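Local coordinates for protein carbonic anhydrase (Coccomyxa sp. PA, PDB 3UCJ) that probably catalyses the reversible hydration of carbon dioxide to hydrogencarbonate as a zinc-dependent beta-class carbonic anhydrase, at residues 49-54 / 188-193; 87-90 / 94-97; 102-107 / 194-199; 173-176 / 180-183. All blocks are in the same frame, centred on the assembly; numbering follows the deposited sequence.

Interaction 1. Residues 49-54 / 188-193. With AZM (5-acetamido-1,3,4-thiadiazole-2-sulfonamide), chain D.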
loop_
_atom_site.group_PDB
_atom_site.type_symbol
_atom_site.label_atom_id
_atom_site.label_comp_id
_atom_site.label_asym_id
_atom_site.label_seq_id
_atom_site.Cartn_x
_atom_site.Cartn_y
_atom_site.Cartn_z
ATOM N N ASP A 49 -7.326 -16.599 9.419
ATOM C CA ASP A 49 -7.237 -17.721 10.415
ATOM C C ASP A 49 -7.793 -19.028 9.815
ATOM O O ASP A 49 -8.896 -19.051 9.292
ATOM C CB ASP A 49 -8.099 -17.304 11.606
ATOM C CG ASP A 49 -7.912 -18.255 12.828
ATOM O OD1 ASP A 49 -8.191 -19.459 12.686
ATOM O OD2 ASP A 49 -7.396 -17.780 13.853
ATOM N N SER A 50 -6.963 -20.061 9.860
ATOM C CA SER A 50 -7.232 -21.399 9.314
ATOM C C SER A 50 -8.484 -22.071 9.861
ATOM O O SER A 50 -8.888 -23.094 9.304
ATOM C CB SER A 50 -6.022 -22.325 9.551
ATOM O OG SER A 50 -5.853 -22.580 10.957
ATOM N N ARG A 51 -9.085 -21.511 10.917
ATOM C CA ARG A 51 -10.243 -22.158 11.519
ATOM C C ARG A 51 -11.547 -21.625 10.984
ATOM O O ARG A 51 -12.651 -22.044 11.450
ATOM C CB ARG A 51 -10.169 -22.001 13.022
ATOM C CG ARG A 51 -9.028 -22.759 13.547
ATOM C CD ARG A 51 -8.750 -22.337 15.007
ATOM N NE ARG A 51 -8.378 -20.906 15.155
ATOM C CZ ARG A 51 -8.324 -20.262 16.325
ATOM N NH1 ARG A 51 -8.672 -20.892 17.492
ATOM N NH2 ARG A 51 -8.027 -18.953 16.340
ATOM N N VAL A 52 -11.452 -20.674 10.044
ATOM C CA VAL A 52 -12.635 -19.885 9.691
ATOM C C VAL A 52 -12.860 -19.852 8.153
ATOM O O VAL A 52 -12.428 -18.880 7.464
ATOM C CB VAL A 52 -12.535 -18.413 10.204
ATOM C CG1 VAL A 52 -13.903 -17.693 10.113
ATOM C CG2 VAL A 52 -11.935 -18.374 11.675
ATOM N N SER A 53 -13.594 -20.857 7.644
ATOM C CA SER A 53 -13.803 -20.967 6.183
ATOM C C SER A 53 -15.249 -20.583 5.781
ATOM O O SER A 53 -16.193 -21.324 6.120
ATOM C CB SER A 53 -13.493 -22.389 5.762
ATOM O OG SER A 53 -13.910 -22.560 4.427
ATOM N N PRO A 54 -15.433 -19.454 5.075
ATOM C CA PRO A 54 -16.777 -18.927 4.950
ATOM C C PRO A 54 -17.706 -19.890 4.161
ATOM O O PRO A 54 -18.888 -20.090 4.563
ATOM C CB PRO A 54 -16.580 -17.610 4.178
ATOM C CG PRO A 54 -15.199 -17.596 3.739
ATOM C CD PRO A 54 -14.421 -18.454 4.682
ATOM N N TYR A 188 -17.686 -15.186 14.429
ATOM C CA TYR A 188 -17.669 -16.622 14.476
ATOM C C TYR A 188 -16.886 -17.145 15.684
ATOM O O TYR A 188 -15.851 -16.585 16.041
ATOM C CB TYR A 188 -17.003 -17.097 13.199
ATOM C CG TYR A 188 -16.764 -18.544 13.034
ATOM C CD1 TYR A 188 -17.809 -19.402 12.657
ATOM C CD2 TYR A 188 -15.505 -19.085 13.223
ATOM C CE1 TYR A 188 -17.614 -20.713 12.445
ATOM C CE2 TYR A 188 -15.287 -20.426 13.015
ATOM C CZ TYR A 188 -16.379 -21.237 12.631
ATOM O OH TYR A 188 -16.199 -22.544 12.405
ATOM N N THR A 189 -17.317 -18.278 16.231
ATOM C CA THR A 189 -16.584 -18.931 17.362
ATOM C C THR A 189 -15.892 -20.200 16.891
ATOM O O THR A 189 -16.569 -21.169 16.550
ATOM C CB THR A 189 -17.527 -19.219 18.547
ATOM O OG1 THR A 189 -18.139 -17.984 18.915
ATOM C CG2 THR A 189 -16.720 -19.782 19.728
ATOM N N PRO A 190 -14.542 -20.189 16.755
ATOM C CA PRO A 190 -13.917 -21.337 16.170
ATOM C C PRO A 190 -14.285 -22.606 16.955
ATOM O O PRO A 190 -14.417 -23.678 16.348
ATOM C CB PRO A 190 -12.406 -21.046 16.329
ATOM C CG PRO A 190 -12.344 -19.549 16.232
ATOM C CD PRO A 190 -13.596 -19.051 16.897
ATOM N N GLY A 191 -14.407 -22.491 18.286
ATOM C CA GLY A 191 -14.540 -23.677 19.128
ATOM C C GLY A 191 -15.939 -24.273 19.141
ATOM O O GLY A 191 -16.111 -25.351 19.709
ATOM N N THR A 192 -16.913 -23.590 18.534
ATOM C CA THR A 192 -18.277 -24.108 18.359
ATOM C C THR A 192 -18.794 -24.127 16.900
ATOM O O THR A 192 -19.853 -24.718 16.600
ATOM C CB THR A 192 -19.283 -23.289 19.172
ATOM O OG1 THR A 192 -19.434 -21.971 18.588
ATOM C CG2 THR A 192 -18.840 -23.209 20.693
ATOM N N GLY A 193 -18.108 -23.452 15.986
ATOM C CA GLY A 193 -18.562 -23.396 14.595
ATOM C C GLY A 193 -19.795 -22.545 14.350
ATOM O O GLY A 193 -20.343 -22.524 13.234
HETATM C C1 AZM D . -3.734 -14.467 14.045
HETATM C C2 AZM D . -1.793 -13.443 15.056
HETATM C C3 AZM D . -0.278 -11.602 14.993
HETATM C C4 AZM D . 1.102 -11.090 15.362
HETATM N N1 AZM D . -6.469 -14.822 13.746
HETATM N N2 AZM D . -2.299 -14.497 15.780
HETATM N N3 AZM D . -3.492 -15.149 15.164
HETATM N N4 AZM D . -0.744 -12.676 15.635
HETATM O O1 AZM D . -4.845 -16.100 12.336
HETATM O O2 AZM D . -5.115 -13.711 12.165
HETATM O O3 AZM D . -0.986 -11.067 14.099
HETATM S S1 AZM D . -5.068 -14.940 13.023
HETATM S S2 AZM D . -2.622 -13.153 13.597
HETATM O O HOH W 1 -14.701 -22.837 9.474
HETATM O O HOH W 2 -13.912 -23.579 13.509
#

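Interaction 2. Residues 87-90 / 94-97. With AZM (5-acetamido-1,3,4-thiadiazole-2-sulfonamide), chain I.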
loop_
_atom_site.group_PDB
_atom_site.type_symbol
_atom_site.label_atom_id
_atom_site.label_comp_id
_atom_site.label_asym_id
_atom_site.label_seq_id
_atom_site.Cartn_x
_atom_site.Cartn_y
_atom_site.Cartn_z
ATOM N N GLU A 87 -14.599 -3.318 -4.802
ATOM C CA GLU A 87 -15.000 -2.601 -6.046
ATOM C C GLU A 87 -15.508 -3.617 -7.104
ATOM O O GLU A 87 -16.626 -3.425 -7.680
ATOM C CB GLU A 87 -13.814 -1.874 -6.670
ATOM C CG GLU A 87 -14.216 -1.091 -7.908
ATOM C CD GLU A 87 -13.024 -0.332 -8.516
ATOM O OE1 GLU A 87 -12.311 -0.993 -9.263
ATOM O OE2 GLU A 87 -12.863 0.893 -8.355
ATOM N N TYR A 88 -14.794 -4.709 -7.324
ATOM C CA TYR A 88 -15.217 -5.692 -8.329
ATOM C C TYR A 88 -16.624 -6.303 -8.025
ATOM O O TYR A 88 -17.488 -6.392 -8.936
ATOM C CB TYR A 88 -14.164 -6.788 -8.583
ATOM C CG TYR A 88 -14.666 -7.714 -9.684
ATOM C CD1 TYR A 88 -14.781 -7.221 -10.985
ATOM C CD2 TYR A 88 -15.059 -9.000 -9.398
ATOM C CE1 TYR A 88 -15.293 -8.041 -12.043
ATOM C CE2 TYR A 88 -15.530 -9.856 -10.432
ATOM C CZ TYR A 88 -15.671 -9.301 -11.770
ATOM O OH TYR A 88 -16.166 -10.159 -12.758
ATOM N N THR A 89 -16.840 -6.677 -6.760
ATOM C CA THR A 89 -18.067 -7.307 -6.349
ATOM C C THR A 89 -19.231 -6.321 -6.391
ATOM O O THR A 89 -20.310 -6.725 -6.867
ATOM C CB THR A 89 -18.061 -7.967 -4.933
ATOM O OG1 THR A 89 -17.665 -6.967 -3.999
ATOM C CG2 THR A 89 -17.073 -9.185 -4.962
ATOM N N VAL A 90 -19.028 -5.086 -5.933
ATOM C CA VAL A 90 -20.148 -4.154 -5.822
ATOM C C VAL A 90 -20.480 -3.621 -7.240
ATOM O O VAL A 90 -21.675 -3.523 -7.632
ATOM C CB VAL A 90 -19.850 -2.988 -4.854
ATOM C CG1 VAL A 90 -20.877 -1.894 -4.950
ATOM C CG2 VAL A 90 -19.748 -3.477 -3.345
ATOM N N LYS A 94 -22.453 -6.866 -8.872
ATOM C CA LYS A 94 -23.641 -6.333 -8.194
ATOM C C LYS A 94 -24.103 -7.291 -7.131
ATOM O O LYS A 94 -25.286 -7.724 -7.077
ATOM C CB LYS A 94 -24.764 -5.966 -9.226
ATOM C CG LYS A 94 -24.253 -5.099 -10.340
ATOM C CD LYS A 94 -25.240 -5.181 -11.574
ATOM C CE LYS A 94 -24.677 -4.532 -12.862
ATOM N NZ LYS A 94 -24.868 -3.046 -12.775
ATOM N N ILE A 95 -23.196 -7.618 -6.199
ATOM C CA ILE A 95 -23.578 -8.476 -5.120
ATOM C C ILE A 95 -24.595 -7.638 -4.326
ATOM O O ILE A 95 -24.624 -6.379 -4.454
ATOM C CB ILE A 95 -22.338 -8.749 -4.121
ATOM C CG1 ILE A 95 -21.742 -7.372 -3.808
ATOM C CG2 ILE A 95 -21.441 -9.820 -4.699
ATOM C CD1 ILE A 95 -21.189 -7.343 -2.344
ATOM N N LYS A 96 -25.355 -8.311 -3.469
ATOM C CA LYS A 96 -26.377 -7.674 -2.633
ATOM C C LYS A 96 -26.027 -7.484 -1.169
ATOM O O LYS A 96 -26.587 -6.574 -0.540
ATOM C CB LYS A 96 -27.658 -8.563 -2.687
ATOM C CG LYS A 96 -28.237 -8.620 -4.150
ATOM C CD LYS A 96 -29.613 -9.367 -4.139
ATOM C CE LYS A 96 -30.134 -9.441 -5.552
ATOM N NZ LYS A 96 -31.077 -10.592 -5.545
ATOM N N HIS A 97 -25.143 -8.329 -0.641
ATOM C CA HIS A 97 -24.881 -8.363 0.803
ATOM C C HIS A 97 -23.333 -8.472 1.054
ATOM O O HIS A 97 -22.680 -9.345 0.471
ATOM C CB HIS A 97 -25.511 -9.596 1.440
ATOM C CG HIS A 97 -26.925 -9.862 0.998
ATOM N ND1 HIS A 97 -27.947 -8.938 1.190
ATOM C CD2 HIS A 97 -27.481 -10.926 0.340
ATOM C CE1 HIS A 97 -29.080 -9.443 0.696
ATOM N NE2 HIS A 97 -28.834 -10.650 0.193
HETATM C C1 AZM I . -12.360 -11.629 -11.254
HETATM C C2 AZM I . -12.522 -9.650 -12.641
HETATM C C3 AZM I . -11.519 -7.546 -13.031
HETATM C C4 AZM I . -11.541 -6.192 -13.681
HETATM N N1 AZM I . -11.769 -14.230 -10.845
HETATM N N2 AZM I . -13.258 -10.634 -13.116
HETATM N N3 AZM I . -13.234 -11.852 -12.272
HETATM N N4 AZM I . -12.405 -8.492 -13.374
HETATM O O1 AZM I . -13.396 -13.029 -9.423
HETATM O O2 AZM I . -11.010 -12.183 -9.421
HETATM O O3 AZM I . -10.644 -7.771 -12.190
HETATM S S1 AZM I . -12.144 -12.897 -10.108
HETATM S S2 AZM I . -11.665 -10.059 -11.236
#

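Interaction 3. Residues 102-107 / 194-199. With ZN (zinc ion), chain C; AZM (5-acetamido-1,3,4-thiadiazole-2-sulfonamide), chain D.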
loop_
_atom_site.group_PDB
_atom_site.type_symbol
_atom_site.label_atom_id
_atom_site.label_comp_id
_atom_site.label_asym_id
_atom_site.label_seq_id
_atom_site.Cartn_x
_atom_site.Cartn_y
_atom_site.Cartn_z
ATOM N N GLY A 102 -15.796 -11.001 12.015
ATOM C CA GLY A 102 -14.620 -11.279 12.864
ATOM C C GLY A 102 -14.761 -12.654 13.519
ATOM O O GLY A 102 -15.758 -13.360 13.288
ATOM N N HIS A 103 -13.812 -13.024 14.367
ATOM C CA HIS A 103 -13.966 -14.310 15.079
ATOM C C HIS A 103 -13.320 -14.249 16.487
ATOM O O HIS A 103 -12.251 -13.634 16.702
ATOM C CB HIS A 103 -13.359 -15.466 14.285
ATOM C CG HIS A 103 -11.868 -15.414 14.199
ATOM N ND1 HIS A 103 -11.019 -16.165 14.993
ATOM C CD2 HIS A 103 -11.061 -14.675 13.390
ATOM C CE1 HIS A 103 -9.759 -15.918 14.646
ATOM N NE2 HIS A 103 -9.762 -15.024 13.675
ATOM N N TYR A 104 -13.927 -14.954 17.480
ATOM C CA TYR A 104 -13.284 -15.037 18.816
ATOM C C TYR A 104 -12.016 -15.812 18.718
ATOM O O TYR A 104 -11.821 -16.596 17.783
ATOM C CB TYR A 104 -14.286 -15.690 19.828
ATOM C CG TYR A 104 -15.471 -14.764 20.011
ATOM C CD1 TYR A 104 -16.741 -15.133 19.580
ATOM C CD2 TYR A 104 -15.298 -13.471 20.557
ATOM C CE1 TYR A 104 -17.823 -14.320 19.781
ATOM C CE2 TYR A 104 -16.379 -12.628 20.742
ATOM C CZ TYR A 104 -17.642 -13.061 20.321
ATOM O OH TYR A 104 -18.696 -12.262 20.483
ATOM N N ASN A 105 -11.087 -15.573 19.651
ATOM C CA ASN A 105 -9.799 -16.237 19.635
ATOM C C ASN A 105 -8.903 -15.772 18.432
ATOM O O ASN A 105 -8.028 -16.493 17.961
ATOM C CB ASN A 105 -9.883 -17.808 19.731
ATOM C CG ASN A 105 -8.598 -18.427 20.258
ATOM O OD1 ASN A 105 -7.881 -19.161 19.553
ATOM N ND2 ASN A 105 -8.322 -18.206 21.577
ATOM N N CYS A 106 -9.131 -14.534 17.990
ATOM C CA CYS A 106 -8.413 -13.953 16.834
ATOM C C CYS A 106 -7.130 -13.389 17.384
ATOM O O CYS A 106 -7.158 -12.383 18.079
ATOM C CB CYS A 106 -9.275 -12.832 16.233
ATOM S SG CYS A 106 -8.309 -12.036 14.808
ATOM N N GLY A 107 -6.052 -14.075 17.103
ATOM C CA GLY A 107 -4.751 -13.654 17.470
ATOM C C GLY A 107 -4.351 -12.295 16.943
ATOM O O GLY A 107 -3.501 -11.632 17.575
ATOM N N LEU A 194 -20.198 -21.770 15.331
ATOM C CA LEU A 194 -21.352 -20.922 15.170
ATOM C C LEU A 194 -21.011 -19.454 14.925
ATOM O O LEU A 194 -20.113 -18.922 15.583
ATOM C CB LEU A 194 -22.211 -20.992 16.432
ATOM C CG LEU A 194 -22.831 -22.390 16.658
ATOM C CD1 LEU A 194 -23.153 -22.512 18.130
ATOM C CD2 LEU A 194 -24.120 -22.472 15.806
ATOM N N VAL A 195 -21.812 -18.857 14.052
ATOM C CA VAL A 195 -21.896 -17.443 13.772
ATOM C C VAL A 195 -22.982 -16.762 14.611
ATOM O O VAL A 195 -24.114 -17.288 14.745
ATOM C CB VAL A 195 -22.230 -17.232 12.240
ATOM C CG1 VAL A 195 -22.660 -15.743 11.876
ATOM C CG2 VAL A 195 -21.027 -17.687 11.400
ATOM N N LYS A 196 -22.637 -15.611 15.169
ATOM C CA LYS A 196 -23.609 -14.705 15.795
ATOM C C LYS A 196 -23.687 -13.349 15.076
ATOM O O LYS A 196 -22.684 -12.827 14.591
ATOM C CB LYS A 196 -23.267 -14.577 17.302
ATOM C CG LYS A 196 -23.789 -13.384 18.056
ATOM C CD LYS A 196 -23.380 -13.519 19.593
ATOM C CE LYS A 196 -21.862 -13.378 19.784
ATOM N NZ LYS A 196 -21.341 -13.431 21.214
ATOM N N GLU A 197 -24.887 -12.793 14.995
ATOM C CA GLU A 197 -25.094 -11.478 14.443
ATOM C C GLU A 197 -24.834 -10.373 15.471
ATOM O O GLU A 197 -25.612 -10.187 16.437
ATOM C CB GLU A 197 -26.486 -11.367 13.795
ATOM C CG GLU A 197 -26.829 -10.043 13.115
ATOM C CD GLU A 197 -28.236 -10.052 12.512
ATOM O OE1 GLU A 197 -29.131 -10.617 13.177
ATOM O OE2 GLU A 197 -28.479 -9.548 11.392
ATOM N N LEU A 198 -23.757 -9.608 15.266
ATOM C CA LEU A 198 -23.443 -8.471 16.137
ATOM C C LEU A 198 -24.152 -7.207 15.803
ATOM O O LEU A 198 -24.479 -6.421 16.701
ATOM C CB LEU A 198 -21.944 -8.162 16.069
ATOM C CG LEU A 198 -20.987 -8.494 17.185
ATOM C CD1 LEU A 198 -21.428 -9.623 18.239
ATOM C CD2 LEU A 198 -19.509 -8.656 16.638
ATOM N N ILE A 199 -24.317 -6.920 14.517
ATOM C CA ILE A 199 -25.009 -5.734 14.126
ATOM C C ILE A 199 -26.063 -6.114 13.084
ATOM O O ILE A 199 -25.764 -6.879 12.161
ATOM C CB ILE A 199 -24.067 -4.660 13.497
ATOM C CG1 ILE A 199 -22.804 -4.423 14.369
ATOM C CG2 ILE A 199 -24.857 -3.394 13.259
ATOM C CD1 ILE A 199 -21.801 -3.534 13.648
HETATM ZN ZN ZN C . -8.080 -13.864 13.246
HETATM C C1 AZM D . -3.734 -14.467 14.045
HETATM C C2 AZM D . -1.793 -13.443 15.056
HETATM C C3 AZM D . -0.278 -11.602 14.993
HETATM C C4 AZM D . 1.102 -11.090 15.362
HETATM N N1 AZM D . -6.469 -14.822 13.746
HETATM N N2 AZM D . -2.299 -14.497 15.780
HETATM N N3 AZM D . -3.492 -15.149 15.164
HETATM N N4 AZM D . -0.744 -12.676 15.635
HETATM O O1 AZM D . -4.845 -16.100 12.336
HETATM O O2 AZM D . -5.115 -13.711 12.165
HETATM O O3 AZM D . -0.986 -11.067 14.099
HETATM S S1 AZM D . -5.068 -14.940 13.023
HETATM S S2 AZM D . -2.622 -13.153 13.597
#

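Interaction 4. Residues 173-176 / 180-183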
loop_
_atom_site.group_PDB
_atom_site.type_symbol
_atom_site.label_atom_id
_atom_site.label_comp_id
_atom_site.label_asym_id
_atom_site.label_seq_id
_atom_site.Cartn_x
_atom_site.Cartn_y
_atom_site.Cartn_z
ATOM N N ALA A 173 -20.734 5.235 -3.068
ATOM C CA ALA A 173 -21.129 5.511 -4.446
ATOM C C ALA A 173 -22.333 4.622 -4.846
ATOM O O ALA A 173 -23.235 5.140 -5.532
ATOM C CB ALA A 173 -19.913 5.383 -5.421
ATOM N N ALA A 174 -22.387 3.366 -4.407
ATOM C CA ALA A 174 -23.390 2.415 -4.770
ATOM C C ALA A 174 -24.725 2.839 -4.142
ATOM O O ALA A 174 -25.788 2.877 -4.837
ATOM C CB ALA A 174 -23.057 1.064 -4.310
ATOM N N TRP A 175 -24.685 3.175 -2.862
ATOM C CA TRP A 175 -25.870 3.764 -2.219
ATOM C C TRP A 175 -26.333 5.051 -2.941
ATOM O O TRP A 175 -27.533 5.231 -3.142
ATOM C CB TRP A 175 -25.652 3.999 -0.724
ATOM C CG TRP A 175 -25.594 2.725 0.118
ATOM C CD1 TRP A 175 -25.993 1.484 -0.243
ATOM C CD2 TRP A 175 -25.174 2.634 1.502
ATOM N NE1 TRP A 175 -25.843 0.619 0.809
ATOM C CE2 TRP A 175 -25.350 1.309 1.894
ATOM C CE3 TRP A 175 -24.706 3.586 2.444
ATOM C CZ2 TRP A 175 -25.014 0.854 3.177
ATOM C CZ3 TRP A 175 -24.433 3.147 3.730
ATOM C CH2 TRP A 175 -24.593 1.812 4.085
ATOM N N ALA A 176 -25.428 5.940 -3.331
ATOM C CA ALA A 176 -25.834 7.183 -3.966
ATOM C C ALA A 176 -26.537 6.959 -5.298
ATOM O O ALA A 176 -27.257 7.877 -5.748
ATOM C CB ALA A 176 -24.676 8.165 -4.158
ATOM N N PRO A 180 -29.068 -1.565 -4.388
ATOM C CA PRO A 180 -29.365 -2.221 -3.146
ATOM C C PRO A 180 -28.107 -2.964 -2.669
ATOM O O PRO A 180 -27.531 -3.816 -3.381
ATOM C CB PRO A 180 -30.428 -3.265 -3.481
ATOM C CG PRO A 180 -30.851 -3.013 -4.919
ATOM C CD PRO A 180 -29.754 -2.205 -5.555
ATOM N N LEU A 181 -27.747 -2.680 -1.437
ATOM C CA LEU A 181 -26.479 -3.254 -0.892
ATOM C C LEU A 181 -26.649 -3.227 0.602
ATOM O O LEU A 181 -26.825 -2.188 1.153
ATOM C CB LEU A 181 -25.322 -2.353 -1.383
ATOM C CG LEU A 181 -23.890 -2.947 -1.074
ATOM C CD1 LEU A 181 -23.692 -4.366 -1.555
ATOM C CD2 LEU A 181 -22.967 -1.932 -1.732
ATOM N N SER A 182 -26.555 -4.363 1.255
ATOM C CA SER A 182 -26.561 -4.401 2.694
ATOM C C SER A 182 -25.169 -4.838 3.295
ATOM O O SER A 182 -24.439 -5.566 2.652
ATOM C CB SER A 182 -27.618 -5.388 3.162
ATOM O OG SER A 182 -27.337 -6.728 2.833
ATOM N N VAL A 183 -24.926 -4.454 4.545
ATOM C CA VAL A 183 -23.606 -4.699 5.235
ATOM C C VAL A 183 -23.978 -5.263 6.601
ATOM O O VAL A 183 -24.946 -4.785 7.249
ATOM C CB VAL A 183 -22.841 -3.400 5.339
ATOM C CG1 VAL A 183 -21.410 -3.662 6.002
ATOM C CG2 VAL A 183 -22.672 -2.735 3.928
#

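Interaction 1. Residues 49-54 / 188-193
Pro190 lies over one face of the Arg51 guanidinium, its CG 4.0 Å above the centre. At the edge of the same group sits the Asp49 carboxylate, gripped side-on by two nitrogens. NE donates to Asp49 OD1 at 2.9 Å, and NH2 forms the salt bridge to Asp49 OD2 at 2.8 Å, nearly straight at 172°. Both oxygens are met on the syn side, somewhat out of the carboxylate plane. The Arg51 chain bends at chi3 (-62°), which turns the guanidinium back toward Asp49. The anti lone pair of OD1 takes the backbone N of Arg51, closing an Asx turn. Three bonds thus hold the carboxylate, with OD2 3.1 Å from the sulfonamide N1 of the bound acetazolamide. In another crystal structure of this protein Asp49 is itself a zinc ligand.

Val52 and the Tyr188 ring run alongside each other, pointing opposite ways, with Val52 CG1 3.8 Å from Tyr188 CD2. One water links Arg51 O, Tyr188 OH (2.7 Å away) and Pro190 O. A second bonds Arg51 O and Ser53 N and reaches Tyr188 OH only weakly.

The contact joins the loop after strand 42-47 to the last part of strand 182-189 and the loop that follows. His103 of strand 97-103 packs against Asp49, Arg51, Val52 and Pro190. Helix 54-57 touches Val52 and Tyr188 through Leu57, and Val34 of the second subunit accepts from Arg51 NH1.

Interaction 2. Residues 87-90 / 94-97
Thr89 and Ile95 meet through both backbone and side chain. The backbone gives the one clear hydrogen bond across the contact: Ile95 N donates to Thr89 O at 3.1 Å. The N-H points well at the oxygen (166°), although the donor is tilted 34° from the carbonyl plane. Lys94 N also lies 2.9 Å from Thr89 O. A CA-H...O contact adds to this, with Lys94 CA 3.5 Å from Val90 O.

The apolar contacts centre on Ile95. Its CG1 sits between the backbone N and the carbonyl carbon (chi1 49°) and passes close over the Thr89 carbonyl, 3.4 Å from Thr89 O. Its CG2 lies 3.9 Å from Thr89 CB. Its CD1 reaches Val90 CG2 at 4.2 Å. Leu43 of strand 42-47 touches both Thr89 and Ile95. The hydroxyl of Thr89 is turned back into its own helix, where it bonds to Cys85 O and Leu86 O.

The ligand contact is on Tyr88, which points away from 94-97. One face of its ring carries the thiadiazole of a second acetazolamide, with C2 of the drug 3.2 Å above the plane and offset toward the rim. Tyr88 OH is 3.0 Å from N2 of the same ring. Gln38 and Phe66 complete this pocket.

Lys94 leaves the helix with positive phi, and the chain then enters strand 97-103. This is the helix-to-strand turn of a beta-alpha-beta unit in the alpha/beta fold of beta-carbonic anhydrases.

Interaction 3. Residues 102-107 / 194-199
Tyr104 and Lys196 carry nearly all of this surface contact, their side chains crossing at about a right angle. Lys196 NZ donates to Tyr104 OH at 3.0 Å. The lysine chain is bent at chi3 (68°), which brings its end round to the phenol, and CE comes within 3.4 Å of Tyr104 OH. The ammonium approaches the ring obliquely. Tyr104 OH has a further partner in Glu155 of helix 146-167, so the hydroxyl lies between a lysine and a glutamate. Replacing Tyr104 by an alanine would probably leave Lys196 NZ and Glu155 without their shared hydroxyl and open a gap beside Val187. Leu198 adds a little, its CD1 4.4 Å from Tyr104 OH.

The two segments are not paired directly. Strand 182-189 runs between strands 97-103 and 194-202 in the mixed sheet, and Tyr104 spans it at the sheet's end. The end of strand 97-103 supplies His103 and the loop after it supplies Cys106 as zinc ligands, as in the beta-class enzymes.

His103 NE2 binds the zinc ion at 2.1 Å and Cys106 SG at 2.4 Å, and Cys47 is the third protein ligand. Acetazolamide N1 takes the remaining place at 1.9 Å, near the plane of the His103 ring at its edge. His103 ND1 donates to Tyr104 O at 2.9 Å, from above the carbonyl plane, and this bond, though bent, probably helps the zinc set the imidazole's rotation. Cys106 CB lies over one face of that ring. Gly107 begins the next helix, with its CA 3.0 Å from N3 of the drug.

Interaction 4. Residues 173-176 / 180-183
The indole of Trp175 meets Leu181 with its edge. The peptide carbonyl of Leu181 lies near the ring plane, and Trp175 NE1 donates to Leu181 O at 3.0 Å. The bond is fairly straight at 165°, and the oxygen is only 9° out of the ring plane. Val183 CG2 approaches the six-membered ring obliquely, 4.4 Å from Trp175 CZ2. The side chains of Trp175 and Leu181 cross at about a right angle, with Leu181 CB 3.7 Å from Trp175 NE1.

The contact closes the turn from helix 169-176 into strand 182-189, a helix-to-strand connection of the alpha/beta fold. Strand 182-189 lies parallel to strand 97-103 in the sheet. The indole N-H reaches the carbonyl just before that strand begins. A phenylalanine in place of Trp175 lacks the N-H, so Leu181 O would probably lose this partner and the tie between helix and strand would weaken.

On the Leu181 side chain, CG is anti to the backbone N (chi1 -171°), which carries CD2 toward the helix, where it touches Ala174 CB at 4.0 Å, while CD1 turns to the side of Ile95. Val90 of helix 80-92 packs on both Ala174 and Leu181, and Ile95 also touches Leu181. Helix 146-167 covers Val183 through Val162, Val165 and Cys166, the last of which also packs on Trp175.

Overall arrangement
Interactions 1, 2 and 4 are buried, while interaction 3 is at the surface. Interactions 1 and 3 touch at one end of the sheet and share a zinc site. They join through hydrogen bonds from Arg51 to Asn105 and from Tyr188 to Gly102. Their chemistry is mostly polar: carboxylate, guanidinium, waters and some apolar packing in interaction 1, a lysine-phenol bond in interaction 3, the metal close by. Interactions 2 and 4 lie on the other side of the chain's centre from interaction 1, their centres about 9 Å apart. Both are helix-to-strand turns with mainly apolar packing and a hydrogen bond to a backbone carbonyl. His97 bonds to Ser182 between them. Strand 182-189 serves interactions 1 and 4.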